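PDB 4QRN: 5-Carboxyvanillate Decarboxylase from Novosphingobium aromaticivorans, which probably removes the carboxyl group from 5-carboxyvanillate as a manganese-dependent decarboxylase of the amidohydrolase superfamily. Local coordinates for residues G92-R95 / I96-D100. Sequence-based numbering, arbitrary orientation.
Sequences GERR and IADMD
Arg94 and Asp98 form a water-bridged i, i+4 pair on one helix, without a direct salt bridge: Arg94 NE stands 4.1 Å from Asp98 OD2, and the guanidinium and carboxylate planes are turned 77° apart. Water 1 bridges the two, accepting from Arg94 NE at the guanidinium edge and donating to Asp98 OD1 at 2.7 Å. Water 2 donates to Asp98 OD1 and also to Arg94 O, which already takes Asp98 N at 2.9 Å. Arg94 turns CG away from its backbone N (chi1 175°), and the extended chain brings NE to water 1 and carries the guanidinium outward from the helix, to a salt bridge with Glu86 and a hydrogen bond to Gln83. Asp98 OD2 is held by Arg87 and Tyr337, so an alanine here would probably leave both without this acceptor and break the water link to Arg94. On another side of the helix, Arg95 and Met99 cross at a slant, Arg95 CG lying 4.1 Å from Met99 SD. The Arg95 chain, about 10 Å from the manganese ion, bends at chi3 (-63°), its NE going to Asp90 O and NH2 to Ala43 O. Ile96 lays CG1 against Gly92 O, 3.4 Å away, at the N-cap, where Ile96 N closes the first turn. In this amidohydrolase-family chain, helix 93-101 lays Arg95, Ile96 and Met99 against Phe147 of strand 147-149, while Arg95 also meets Leu109, and Met99 Ala107, on the parallel strand 106-111.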
loop_
_atom_site.group_PDB
_atom_site.type_symbol
_atom_site.label_atom_id
_atom_site.label_comp_id
_atom_site.label_asym_id
_atom_site.label_seq_id
_atom_site.Cartn_x
_atom_site.Cartn_y
_atom_site.Cartn_z
ATOM N N GLY A 92 -31.382 10.896 -9.794
ATOM C CA GLY A 92 -32.372 11.153 -10.817
ATOM C C GLY A 92 -31.788 11.743 -12.078
ATOM O O GLY A 92 -30.736 11.318 -12.546
ATOM N N GLU A 93 -32.483 12.729 -12.627
ATOM C CA GLU A 93 -32.173 13.205 -13.963
ATOM C C GLU A 93 -30.799 13.837 -14.087
ATOM O O GLU A 93 -30.203 13.733 -15.154
ATOM C CB GLU A 93 -33.230 14.208 -14.425
ATOM C CG GLU A 93 -34.612 13.608 -14.575
ATOM C CD GLU A 93 -34.648 12.469 -15.578
ATOM O OE1 GLU A 93 -33.804 12.453 -16.502
ATOM O OE2 GLU A 93 -35.520 11.587 -15.439
ATOM N N ARG A 94 -30.288 14.485 -13.039
ATOM C CA ARG A 94 -28.938 15.064 -13.120
ATOM C C ARG A 94 -27.899 13.958 -13.202
ATOM O O ARG A 94 -26.981 14.034 -14.024
ATOM C CB ARG A 94 -28.588 16.031 -11.958
ATOM C CG ARG A 94 -27.065 16.522 -12.022
ATOM C CD ARG A 94 -26.563 17.422 -10.862
ATOM N NE ARG A 94 -25.199 17.940 -11.115
ATOM C CZ ARG A 94 -24.580 18.847 -10.363
ATOM N NH1 ARG A 94 -23.358 19.247 -10.684
ATOM N NH2 ARG A 94 -25.177 19.355 -9.290
ATOM N N ARG A 95 -28.030 12.930 -12.360
ATOM C CA ARG A 95 -27.093 11.815 -12.413
ATOM C C ARG A 95 -27.159 11.145 -13.790
ATOM O O ARG A 95 -26.131 10.820 -14.377
ATOM C CB ARG A 95 -27.414 10.818 -11.302
ATOM C CG ARG A 95 -26.525 9.578 -11.324
ATOM C CD ARG A 95 -26.754 8.690 -10.127
ATOM N NE ARG A 95 -26.434 9.326 -8.863
ATOM C CZ ARG A 95 -25.339 9.109 -8.139
ATOM N NH1 ARG A 95 -24.404 8.220 -8.511
ATOM N NH2 ARG A 95 -25.188 9.749 -6.991
ATOM N N ILE A 96 -28.364 10.920 -14.294
ATOM C CA ILE A 96 -28.520 10.305 -15.606
ATOM C C ILE A 96 -27.852 11.156 -16.684
ATOM O O ILE A 96 -27.184 10.620 -17.558
ATOM C CB ILE A 96 -30.008 10.103 -15.926
ATOM C CG1 ILE A 96 -30.621 9.038 -15.014
ATOM C CG2 ILE A 96 -30.222 9.788 -17.421
ATOM C CD1 ILE A 96 -30.237 7.645 -15.325
ATOM N N ALA A 97 -28.047 12.471 -16.637
ATOM C CA ALA A 97 -27.409 13.350 -17.620
ATOM C C ALA A 97 -25.875 13.257 -17.514
ATOM O O ALA A 97 -25.184 13.285 -18.537
ATOM C CB ALA A 97 -27.892 14.774 -17.434
ATOM N N ASP A 98 -25.358 13.181 -16.293
ATOM C CA ASP A 98 -23.919 13.069 -16.128
ATOM C C ASP A 98 -23.400 11.749 -16.715
ATOM O O ASP A 98 -22.305 11.708 -17.296
ATOM C CB ASP A 98 -23.525 13.172 -14.640
ATOM C CG ASP A 98 -23.504 14.615 -14.118
ATOM O OD1 ASP A 98 -23.703 15.571 -14.900
ATOM O OD2 ASP A 98 -23.263 14.789 -12.902
ATOM N N MET A 99 -24.150 10.672 -16.529
ATOM C CA MET A 99 -23.805 9.405 -17.145
ATOM C C MET A 99 -23.874 9.509 -18.663
ATOM O O MET A 99 -22.956 9.075 -19.375
ATOM C CB MET A 99 -24.733 8.304 -16.649
ATOM C CG MET A 99 -24.487 7.944 -15.178
ATOM S SD MET A 99 -25.774 6.949 -14.419
ATOM C CE MET A 99 -25.688 5.450 -15.400
ATOM N N ASP A 100 -24.962 10.087 -19.180
ATOM C CA ASP A 100 -25.125 10.217 -20.614
ATOM C C ASP A 100 -23.939 10.995 -21.206
ATOM O O ASP A 100 -23.443 10.673 -22.292
ATOM C CB ASP A 100 -26.433 10.931 -20.935
ATOM C CG ASP A 100 -27.675 10.072 -20.682
ATOM O OD1 ASP A 100 -27.566 8.832 -20.557
ATOM O OD2 ASP A 100 -28.788 10.656 -20.670
HETATM O O HOH W 1 -23.360 17.913 -13.606
HETATM O O HOH W 2 -26.496 16.854 -15.027
#